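Local coordinates for mandelate racemase/muconate lactonizing protein (Thermobispora bispora, PDB 3VC5) that probably dehydrates D-glucarate to 5-dehydro-4-deoxy-D-glucarate with the help of magnesium, as a member of the mandelate racemase/muconate lactonizing enzyme family, at residues Ala274-Ala277 with Ala278-Met282; Arg148-Ala151 with Asp152-Gly156. All coordinates share one frame; numbering follows the deposited sequence.

Interaction 1. Residues Ala274-Ala277 with Ala278-Met282; sequences ARVA and AEVPM
Ala-278 N donates to Ala-274 O at 3.2 Å, the i to i+4 spacing of an alpha-helix, whereas Glu-279 N reaches back just three residues to Val-276 O at 2.8 Å, so the winding tightens as helix 270-277 gives way to the loop before strand 284-286. The second donor comes from above the plane of the Val-276 carbonyl, 53° out of it, which is in keeping with the tighter, three-residue turn. Val-280 then covers the same oxygen with its branches, CG2 lying 3.4 Å from Val-276 O. Val-280 CG1 stands beside its own backbone N (chi1 -58°) and meets Val-276 CG1 at 3.9 Å, the two side chains crossing at a slant. Val-276 contributes CG1 because that branch stands anti to its N (chi1 172°), and it continues the apolar patch onto helix 246-255 and Leu-284. Valine suits both sites because they are buried and its methyls sit close to the backbone, where they can reach each other and, for Val-280, the Val-276 carbonyl. Ala-277 and Ala-278 bring single methyls where the backbone turns close upon itself. Glu-279 is on the exposed side, and its CG lies 3.8 Å from Arg-275 O; the carboxylate is engaged by a salt bridge from Arg-254 on the neighbouring helix. A water donates to both Ala-277 O, at 2.9 Å, and Met-282 O, at 2.7 Å. The chemistry is thus divided: the buried Val-276 joins the turn to helix 246-255 and to strand 284-286, one water joins the carbonyl of the helix end to that of the residue leading into the strand, and Arg-254 probably offsets the cost of placing a carboxylate near the negative end of a helix dipole.

Interaction 2. Residues Arg148-Ala151 with Asp152-Gly156; sequences RPVA and DLLGG
Arg-148 and Asp-152 bracket the start of helix 150-153, a short, weakly bonded helical turn on the way from helix 123-146 to barrel strand 161-169. Bent at both chi2 and chi3, the arginine folds back so that NE and NH2 form a side-on salt bridge, both to Asp-152 OD2 and each at 2.9 Å. That oxygen lies in the guanidinium plane, at its edge, but the carboxylate is turned by 51°, and both nitrogens approach it from one face. Pro-149, whose CD comes within 3.4 Å of OD2, suits the residue leading into the turn, since its ring holds phi near -65° and it has no N-H to satisfy; its carbonyl O receives Asp-152 N at 2.9 Å. Arg-148 NH2 also bridges to Asp-91 of the second subunit, tying the turn to the dimer interface. Val-150 offers CG1 to Leu-154 CD1 at 4.3 Å, a loose apolar contact facing helix 318-330. At the far end, Ala-151 O accepts Leu-154 N and, from the opposite face, Gly-156 N at 2.8 Å. Gly-155 and Gly-156 both take positive phi, easy for glycine. The six-to-one bond closing over positive-phi Gly-155 resembles the outer bond of a Schellman motif.

Interaction 2 precedes interaction 1 along the chain, and the two lie on separate parts of the fold, with centres 38 Å apart and nearest atoms about 29 Å apart. Residues 148-156 connect helix 123-146 to strand 161-169 and face the second subunit, whereas 274-282 form a return from helix to strand within the barrel, untouched by the other chain. Interaction 1 is nearer the metal site: the side chain of Val-276 is about 11 Å from that of Glu-264, a magnesium-binding residue whose metal is absent from this chain, and strand 284-286, which follows interaction 1, leads to another such residue, Asn-287. Interaction 2 lies away from the known and predicted active-site residues.

Interaction 1. Residues Ala274-Ala277 with Ala278-Met282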
loop_
_atom_site.group_PDB
_atom_site.type_symbol
_atom_site.label_atom_id
_atom_site.label_comp_id
_atom_site.label_asym_id
_atom_site.label_seq_id
_atom_site.Cartn_x
_atom_site.Cartn_y
_atom_site.Cartn_z
ATOM N N ALA A 274 -16.753 14.656 12.855
ATOM C CA ALA A 274 -17.815 13.952 12.113
ATOM C C ALA A 274 -19.132 14.743 12.177
ATOM O O ALA A 274 -19.853 14.827 11.198
ATOM C CB ALA A 274 -18.008 12.559 12.648
ATOM N N ARG A 275 -19.432 15.313 13.325
ATOM C CA ARG A 275 -20.633 16.116 13.486
ATOM C C ARG A 275 -20.595 17.365 12.664
ATOM O O ARG A 275 -21.578 17.724 12.087
ATOM C CB ARG A 275 -20.867 16.469 14.924
ATOM C CG ARG A 275 -21.079 15.277 15.763
ATOM C CD ARG A 275 -21.803 15.589 16.980
ATOM N NE ARG A 275 -21.060 16.220 18.028
ATOM C CZ ARG A 275 -21.480 17.302 18.671
ATOM N NH1 ARG A 275 -20.785 17.815 19.635
ATOM N NH2 ARG A 275 -22.602 17.890 18.348
ATOM N N VAL A 276 -19.446 18.020 12.611
ATOM C CA VAL A 276 -19.296 19.193 11.733
ATOM C C VAL A 276 -19.427 18.793 10.261
ATOM O O VAL A 276 -20.140 19.455 9.478
ATOM C CB VAL A 276 -17.947 19.921 11.999
ATOM C CG1 VAL A 276 -17.679 21.033 10.956
ATOM C CG2 VAL A 276 -17.921 20.484 13.426
ATOM N N ALA A 277 -18.759 17.705 9.875
ATOM C CA ALA A 277 -18.701 17.339 8.463
ATOM C C ALA A 277 -20.089 17.106 7.876
ATOM O O ALA A 277 -20.349 17.397 6.705
ATOM C CB ALA A 277 -17.831 16.112 8.257
ATOM N N ALA A 278 -20.977 16.562 8.698
ATOM C CA ALA A 278 -22.334 16.241 8.284
ATOM C C ALA A 278 -23.175 17.495 8.050
ATOM O O ALA A 278 -24.250 17.428 7.427
ATOM C CB ALA A 278 -22.997 15.343 9.340
ATOM N N GLU A 279 -22.701 18.638 8.545
ATOM C CA GLU A 279 -23.538 19.871 8.540
ATOM C C GLU A 279 -22.918 21.066 7.787
ATOM O O GLU A 279 -23.475 22.181 7.792
ATOM C CB GLU A 279 -23.868 20.286 9.970
ATOM C CG GLU A 279 -24.726 19.260 10.704
ATOM C CD GLU A 279 -26.118 19.145 10.111
ATOM O OE1 GLU A 279 -26.476 19.979 9.245
ATOM O OE2 GLU A 279 -26.859 18.219 10.508
ATOM N N VAL A 280 -21.774 20.838 7.139
ATOM C CA VAL A 280 -21.124 21.890 6.330
ATOM C C VAL A 280 -21.001 21.450 4.879
ATOM O O VAL A 280 -20.957 20.251 4.600
ATOM C CB VAL A 280 -19.756 22.325 6.901
ATOM C CG1 VAL A 280 -19.912 22.840 8.337
ATOM C CG2 VAL A 280 -18.752 21.171 6.857
ATOM N N PRO A 281 -20.982 22.421 3.944
ATOM C CA PRO A 281 -21.060 22.048 2.518
ATOM C C PRO A 281 -19.753 21.641 1.853
ATOM O O PRO A 281 -19.781 21.054 0.762
ATOM C CB PRO A 281 -21.591 23.315 1.848
ATOM C CG PRO A 281 -21.188 24.432 2.794
ATOM C CD PRO A 281 -21.262 23.853 4.169
ATOM N N MET A 282 -18.623 21.941 2.487
ATOM C CA MET A 282 -17.341 21.543 1.925
ATOM C C MET A 282 -16.772 20.355 2.723
ATOM O O MET A 282 -17.141 20.162 3.880
ATOM C CB MET A 282 -16.358 22.725 1.933
ATOM C CG MET A 282 -15.838 23.110 3.305
ATOM S SD MET A 282 -17.039 24.049 4.290
ATOM C CE MET A 282 -17.391 25.461 3.231
HETATM O O HOH W 1 -18.082 17.864 5.019
#

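Interaction 2. Residues Arg148-Ala151 with Asp152-Gly156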
loop_
_atom_site.group_PDB
_atom_site.type_symbol
_atom_site.label_atom_id
_atom_site.label_comp_id
_atom_site.label_asym_id
_atom_site.label_seq_id
_atom_site.Cartn_x
_atom_site.Cartn_y
_atom_site.Cartn_z
ATOM N N ARG A 148 18.306 5.834 -10.763
ATOM C CA ARG A 148 16.915 6.270 -10.989
ATOM C C ARG A 148 16.454 7.211 -9.880
ATOM O O ARG A 148 16.919 7.091 -8.744
ATOM C CB ARG A 148 15.944 5.071 -10.998
ATOM C CG ARG A 148 16.400 3.822 -11.789
ATOM C CD ARG A 148 16.582 4.120 -13.239
ATOM N NE ARG A 148 15.312 4.530 -13.799
ATOM C CZ ARG A 148 14.848 4.190 -15.000
ATOM N NH1 ARG A 148 15.526 3.408 -15.832
ATOM N NH2 ARG A 148 13.669 4.642 -15.351
ATOM N N PRO A 149 15.526 8.135 -10.189
ATOM C CA PRO A 149 14.942 8.957 -9.125
ATOM C C PRO A 149 14.137 8.094 -8.168
ATOM O O PRO A 149 13.632 7.023 -8.555
ATOM C CB PRO A 149 13.971 9.875 -9.880
ATOM C CG PRO A 149 13.638 9.122 -11.160
ATOM C CD PRO A 149 14.908 8.390 -11.502
ATOM N N VAL A 150 14.004 8.540 -6.929
ATOM C CA VAL A 150 13.179 7.813 -5.942
ATOM C C VAL A 150 11.755 7.589 -6.493
ATOM O O VAL A 150 11.148 6.550 -6.218
ATOM C CB VAL A 150 13.178 8.567 -4.584
ATOM C CG1 VAL A 150 12.054 8.067 -3.647
ATOM C CG2 VAL A 150 14.538 8.316 -3.902
ATOM N N ALA A 151 11.204 8.545 -7.251
ATOM C CA ALA A 151 9.866 8.338 -7.854
ATOM C C ALA A 151 9.753 7.009 -8.617
ATOM O O ALA A 151 8.684 6.385 -8.635
ATOM C CB ALA A 151 9.470 9.516 -8.774
ATOM N N ASP A 152 10.843 6.565 -9.234
ATOM C CA ASP A 152 10.844 5.287 -9.979
ATOM C C ASP A 152 10.740 4.050 -9.062
ATOM O O ASP A 152 10.294 2.975 -9.509
ATOM C CB ASP A 152 12.078 5.164 -10.881
ATOM C CG ASP A 152 11.913 5.883 -12.199
ATOM O OD1 ASP A 152 10.786 6.377 -12.505
ATOM O OD2 ASP A 152 12.923 5.965 -12.931
ATOM N N LEU A 153 11.167 4.186 -7.798
ATOM C CA LEU A 153 11.014 3.125 -6.794
ATOM C C LEU A 153 9.578 3.033 -6.296
ATOM O O LEU A 153 9.227 2.102 -5.587
ATOM C CB LEU A 153 11.958 3.338 -5.603
ATOM C CG LEU A 153 13.425 3.653 -5.996
ATOM C CD1 LEU A 153 14.249 4.026 -4.743
ATOM C CD2 LEU A 153 14.059 2.481 -6.761
ATOM N N LEU A 154 8.768 4.022 -6.648
ATOM C CA LEU A 154 7.393 4.106 -6.181
ATOM C C LEU A 154 6.427 3.990 -7.350
ATOM O O LEU A 154 5.249 4.358 -7.221
ATOM C CB LEU A 154 7.184 5.456 -5.461
ATOM C CG LEU A 154 8.080 5.721 -4.235
ATOM C CD1 LEU A 154 7.869 7.131 -3.717
ATOM C CD2 LEU A 154 7.806 4.701 -3.127
ATOM N N GLY A 155 6.914 3.493 -8.494
ATOM C CA GLY A 155 6.037 3.253 -9.638
ATOM C C GLY A 155 6.190 4.232 -10.799
ATOM O O GLY A 155 5.489 4.101 -11.828
ATOM N N GLY A 156 7.097 5.206 -10.642
ATOM C CA GLY A 156 7.344 6.218 -11.686
ATOM C C GLY A 156 6.439 7.436 -11.514
ATOM O O GLY A 156 5.325 7.320 -10.995
#